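PDB 4GT6: cell surface protein from Faecalibacterium prausnitzii A2-165, which is of unknown function but, as an extracellular protein built of leucine-rich repeats, probably binds other proteins at the cell surface. Local coordinates for residues F133-G147 with F156-S170. Numbering follows the deposited sequence. Where two conformers were deposited one is given.
With EDO (1,2-ethanediol), chain J.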
# COMPACT_ATOMS: atom_id res chain seq x y z
N PHE A 133 6.73 -8.00 3.14
CA PHE A 133 7.21 -8.14 1.76
C PHE A 133 7.26 -6.79 1.07
O PHE A 133 7.12 -6.73 -0.16
CB PHE A 133 6.32 -9.15 0.99
CG PHE A 133 6.46 -10.54 1.58
CD1 PHE A 133 7.57 -11.33 1.30
CD2 PHE A 133 5.50 -11.04 2.47
CE1 PHE A 133 7.71 -12.61 1.86
CE2 PHE A 133 5.65 -12.31 3.05
CZ PHE A 133 6.78 -13.06 2.77
N HIS A 134 7.40 -5.72 1.84
CA HIS A 134 7.46 -4.35 1.33
C HIS A 134 8.65 -4.23 0.35
O HIS A 134 9.77 -4.62 0.69
CB HIS A 134 7.58 -3.38 2.52
CG HIS A 134 7.52 -1.91 2.21
ND1 HIS A 134 7.43 -0.97 3.23
CD2 HIS A 134 7.57 -1.25 1.03
CE1 HIS A 134 7.42 0.21 2.64
NE2 HIS A 134 7.51 0.10 1.32
N HIS A 135 8.41 -3.72 -0.89
CA HIS A 135 9.43 -3.56 -1.94
C HIS A 135 10.04 -4.90 -2.42
O HIS A 135 11.19 -4.93 -2.89
CB HIS A 135 10.55 -2.58 -1.52
CG HIS A 135 10.29 -1.16 -1.96
ND1 HIS A 135 10.40 -0.80 -3.30
CD2 HIS A 135 9.90 -0.08 -1.24
CE1 HIS A 135 10.10 0.49 -3.35
NE2 HIS A 135 9.79 0.97 -2.13
N CYS A 136 9.26 -6.00 -2.37
CA CYS A 136 9.64 -7.25 -2.99
C CYS A 136 9.15 -7.14 -4.43
O CYS A 136 8.12 -7.71 -4.82
CB CYS A 136 9.08 -8.45 -2.24
SG CYS A 136 9.94 -8.75 -0.67
N GLU A 137 9.90 -6.35 -5.20
CA GLU A 137 9.59 -5.87 -6.55
C GLU A 137 9.51 -6.94 -7.64
O GLU A 137 9.07 -6.61 -8.74
CB GLU A 137 10.63 -4.82 -6.96
CG GLU A 137 10.66 -3.64 -6.00
CD GLU A 137 11.66 -2.56 -6.34
OE1 GLU A 137 12.17 -2.56 -7.48
OE2 GLU A 137 11.89 -1.67 -5.49
N GLU A 138 9.93 -8.17 -7.36
CA GLU A 138 9.84 -9.22 -8.38
C GLU A 138 8.85 -10.35 -8.00
O GLU A 138 8.66 -11.25 -8.81
CB GLU A 138 11.23 -9.78 -8.70
CG GLU A 138 11.97 -8.81 -9.60
CD GLU A 138 13.29 -9.34 -10.13
OE1 GLU A 138 13.35 -10.53 -10.51
OE2 GLU A 138 14.25 -8.54 -10.21
N LEU A 139 8.19 -10.30 -6.84
CA LEU A 139 7.14 -11.30 -6.53
C LEU A 139 6.02 -11.15 -7.59
O LEU A 139 5.59 -10.02 -7.81
CB LEU A 139 6.54 -11.08 -5.12
CG LEU A 139 7.39 -11.44 -3.93
CD1 LEU A 139 6.62 -11.11 -2.64
CD2 LEU A 139 7.79 -12.93 -3.95
N ASP A 140 5.59 -12.25 -8.23
CA ASP A 140 4.59 -12.12 -9.30
C ASP A 140 3.17 -12.51 -8.87
O ASP A 140 2.22 -11.83 -9.27
CB ASP A 140 5.00 -12.90 -10.57
CG ASP A 140 5.14 -14.40 -10.42
OD1 ASP A 140 5.18 -14.89 -9.28
OD2 ASP A 140 5.18 -15.09 -11.46
N THR A 141 3.02 -13.57 -8.09
CA THR A 141 1.71 -14.02 -7.59
C THR A 141 1.89 -14.47 -6.16
O THR A 141 2.93 -15.07 -5.83
CB THR A 141 1.09 -15.17 -8.43
OG1 THR A 141 1.83 -16.37 -8.20
CG2 THR A 141 0.99 -14.86 -9.92
N VAL A 142 0.89 -14.20 -5.33
CA VAL A 142 0.94 -14.60 -3.92
C VAL A 142 -0.40 -15.20 -3.53
O VAL A 142 -1.44 -14.63 -3.85
CB VAL A 142 1.30 -13.40 -2.99
CG1 VAL A 142 1.05 -13.75 -1.52
CG2 VAL A 142 2.75 -12.96 -3.19
N THR A 143 -0.35 -16.33 -2.82
CA THR A 143 -1.54 -16.94 -2.25
C THR A 143 -1.38 -16.90 -0.74
O THR A 143 -0.43 -17.46 -0.19
CB THR A 143 -1.79 -18.37 -2.78
OG1 THR A 143 -2.01 -18.32 -4.19
CG2 THR A 143 -3.01 -19.03 -2.13
N ILE A 144 -2.31 -16.24 -0.06
CA ILE A 144 -2.33 -16.16 1.40
C ILE A 144 -3.20 -17.33 1.87
O ILE A 144 -4.35 -17.44 1.44
CB ILE A 144 -2.81 -14.76 1.90
CG1 ILE A 144 -1.86 -13.62 1.43
CG2 ILE A 144 -3.00 -14.74 3.42
CD1 ILE A 144 -0.32 -13.70 1.92
N PRO A 145 -2.66 -18.25 2.70
CA PRO A 145 -3.46 -19.43 3.10
C PRO A 145 -4.53 -19.16 4.13
O PRO A 145 -4.45 -18.20 4.90
CB PRO A 145 -2.41 -20.37 3.71
CG PRO A 145 -1.39 -19.47 4.27
CD PRO A 145 -1.30 -18.31 3.29
N GLU A 146 -5.54 -20.07 4.16
CA GLU A 146 -6.63 -20.02 5.13
C GLU A 146 -6.00 -20.11 6.53
O GLU A 146 -5.08 -20.88 6.75
CB GLU A 146 -7.66 -21.15 4.88
CG GLU A 146 -8.48 -20.97 3.59
CD GLU A 146 -9.53 -19.87 3.55
OE1 GLU A 146 -9.79 -19.25 4.61
OE2 GLU A 146 -10.08 -19.61 2.46
N GLY A 147 -6.46 -19.25 7.44
CA GLY A 147 -5.88 -19.21 8.78
C GLY A 147 -5.25 -17.86 9.06
O GLY A 147 -5.17 -17.44 10.22
N PHE A 156 2.57 -5.63 1.10
CA PHE A 156 3.10 -5.74 -0.25
C PHE A 156 3.26 -4.39 -0.89
O PHE A 156 3.26 -4.32 -2.12
CB PHE A 156 2.19 -6.62 -1.13
CG PHE A 156 2.02 -8.03 -0.62
CD1 PHE A 156 3.05 -8.96 -0.74
CD2 PHE A 156 0.83 -8.43 -0.03
CE1 PHE A 156 2.90 -10.27 -0.25
CE2 PHE A 156 0.66 -9.75 0.44
CZ PHE A 156 1.71 -10.65 0.34
N SER A 157 3.49 -3.33 -0.10
CA SER A 157 3.70 -2.03 -0.72
C SER A 157 4.86 -2.07 -1.73
O SER A 157 5.92 -2.62 -1.41
CB SER A 157 3.99 -0.95 0.33
OG SER A 157 2.94 -0.86 1.26
N TYR A 158 4.64 -1.52 -2.94
CA TYR A 158 5.65 -1.40 -4.01
C TYR A 158 6.20 -2.75 -4.48
O TYR A 158 7.32 -2.85 -5.00
CB TYR A 158 6.79 -0.43 -3.60
CG TYR A 158 6.20 0.89 -3.15
CD1 TYR A 158 5.51 1.71 -4.04
CD2 TYR A 158 6.22 1.26 -1.81
CE1 TYR A 158 4.89 2.88 -3.61
CE2 TYR A 158 5.62 2.44 -1.37
CZ TYR A 158 4.97 3.26 -2.29
OH TYR A 158 4.36 4.42 -1.88
N CYS A 159 5.35 -3.78 -4.43
CA CYS A 159 5.67 -5.05 -5.08
C CYS A 159 5.25 -4.86 -6.52
O CYS A 159 4.13 -5.22 -6.91
CB CYS A 159 4.98 -6.22 -4.39
SG CYS A 159 5.70 -6.62 -2.78
N TYR A 160 6.15 -4.21 -7.31
CA TYR A 160 5.86 -3.76 -8.69
C TYR A 160 5.47 -4.84 -9.69
O TYR A 160 4.85 -4.50 -10.71
CB TYR A 160 7.05 -2.99 -9.27
CG TYR A 160 7.42 -1.76 -8.47
CD1 TYR A 160 6.45 -0.82 -8.11
CD2 TYR A 160 8.75 -1.47 -8.18
CE1 TYR A 160 6.79 0.33 -7.40
CE2 TYR A 160 9.10 -0.32 -7.47
CZ TYR A 160 8.12 0.58 -7.09
OH TYR A 160 8.46 1.73 -6.42
N SER A 161 5.83 -6.09 -9.45
CA SER A 161 5.50 -7.20 -10.36
C SER A 161 4.29 -8.00 -9.92
O SER A 161 3.88 -8.91 -10.65
CB SER A 161 6.68 -8.16 -10.48
OG SER A 161 7.82 -7.45 -10.93
N LEU A 162 3.79 -7.75 -8.72
CA LEU A 162 2.73 -8.55 -8.10
C LEU A 162 1.38 -8.24 -8.78
O LEU A 162 0.81 -7.18 -8.55
CB LEU A 162 2.70 -8.27 -6.58
CG LEU A 162 1.66 -9.04 -5.74
CD1 LEU A 162 1.88 -10.56 -5.83
CD2 LEU A 162 1.75 -8.60 -4.27
N HIS A 163 0.92 -9.16 -9.63
CA HIS A 163 -0.30 -8.91 -10.42
C HIS A 163 -1.52 -9.70 -9.94
O HIS A 163 -2.64 -9.38 -10.38
CB HIS A 163 -0.03 -9.19 -11.91
CG HIS A 163 0.35 -10.61 -12.21
ND1 HIS A 163 -0.60 -11.62 -12.26
CD2 HIS A 163 1.57 -11.16 -12.43
CE1 HIS A 163 0.06 -12.73 -12.55
NE2 HIS A 163 1.37 -12.51 -12.62
N THR A 164 -1.32 -10.73 -9.11
CA THR A 164 -2.43 -11.54 -8.60
C THR A 164 -2.17 -11.89 -7.14
O THR A 164 -1.09 -12.38 -6.81
CB THR A 164 -2.65 -12.82 -9.45
OG1 THR A 164 -2.85 -12.47 -10.82
CG2 THR A 164 -3.83 -13.66 -8.97
N VAL A 165 -3.18 -11.66 -6.29
CA VAL A 165 -3.13 -12.04 -4.87
C VAL A 165 -4.43 -12.75 -4.56
O VAL A 165 -5.51 -12.22 -4.83
CB VAL A 165 -2.86 -10.88 -3.87
CG1 VAL A 165 -2.92 -11.38 -2.41
CG2 VAL A 165 -1.50 -10.23 -4.11
N THR A 166 -4.32 -13.93 -3.96
CA THR A 166 -5.49 -14.68 -3.52
C THR A 166 -5.59 -14.56 -2.01
O THR A 166 -4.67 -14.97 -1.29
CB THR A 166 -5.43 -16.13 -4.01
OG1 THR A 166 -5.36 -16.11 -5.43
CG2 THR A 166 -6.65 -16.97 -3.55
N LEU A 167 -6.68 -13.93 -1.53
CA LEU A 167 -6.91 -13.79 -0.10
C LEU A 167 -7.87 -14.86 0.38
O LEU A 167 -8.83 -15.16 -0.33
CB LEU A 167 -7.45 -12.39 0.26
CG LEU A 167 -6.54 -11.19 -0.02
CD1 LEU A 167 -7.18 -9.92 0.52
CD2 LEU A 167 -5.19 -11.36 0.64
N PRO A 168 -7.63 -15.44 1.57
CA PRO A 168 -8.52 -16.49 2.07
C PRO A 168 -9.77 -15.94 2.74
O PRO A 168 -9.81 -14.78 3.12
CB PRO A 168 -7.64 -17.19 3.11
CG PRO A 168 -6.80 -16.12 3.67
CD PRO A 168 -6.52 -15.18 2.52
N ASP A 169 -10.76 -16.82 2.96
CA ASP A 169 -12.01 -16.47 3.64
C ASP A 169 -11.78 -15.97 5.07
O ASP A 169 -12.56 -15.18 5.59
CB ASP A 169 -12.94 -17.70 3.65
CG ASP A 169 -13.40 -18.19 2.27
OD1 ASP A 169 -13.26 -17.43 1.28
OD2 ASP A 169 -13.93 -19.32 2.19
N SER A 170 -10.65 -16.38 5.71
CA SER A 170 -10.36 -16.01 7.10
C SER A 170 -9.93 -14.54 7.27
O SER A 170 -9.92 -14.05 8.40
CB SER A 170 -9.30 -16.95 7.68
OG SER A 170 -8.14 -17.00 6.87
C1 EDO J . -6.42 -8.86 -4.24
O1 EDO J . -7.40 -9.85 -4.43
C2 EDO J . -6.30 -8.56 -2.74
O2 EDO J . -7.58 -8.18 -2.24
O HOH W 1 6.39 -7.60 -7.01
O HOH W 2 -2.86 -15.81 -6.30
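F156 and V142 meet in the apolar core, with V142 CG1 3.7 Å from F156 CZ. In the conformer given, I144 CD1 reaches the rim of the same ring near its plane. V142 CG1 stands anti to the backbone N (chi1 168°), which turns it to the ring, while CG2 packs on L162 CD1. The rings of F133 and F156 are nearly parallel but slid apart, and the ring of F110, from earlier in the chain, meets that of F133 with nearly parallel planes. Strands 141-143 and 164-166 run parallel. V142 N donates to T164 O, V142 O accepts T166 N, and I144 N donates to T166 O. On the side of T143 and T166, water 2 bridges V142 O and T166 OG1.

At one end, H135 N bonds S157 O at 2.8 Å, almost straight at 169°. The H135 ring lies with one face on Y158 CB, 3.5 Å from its centroid. Its ND1 donates to E137 OE2 on the anti side, 2.8 Å away. E137 CD in turn rests 3.6 Å from Y160 CE2. An alanine in place of H135 is likely to leave the E137 carboxylate without this donor and uncover Y158 CB. S161 OG donates to E137 O, and water 1 joins C136 O and L139 O to S161 N.

At the other end, in the conformer given, the E146 carboxylate spans two amides, OE2 taking D169 N at 2.9 Å and OE1 taking S170 N at 3.2 Å. S170 OG accepts G147 N and is also hydrogen-bonded to V148 O.

Matching turns and short parallel strands, stacked one coil on the next, are characteristic of the BspA-type leucine-rich repeat solenoid.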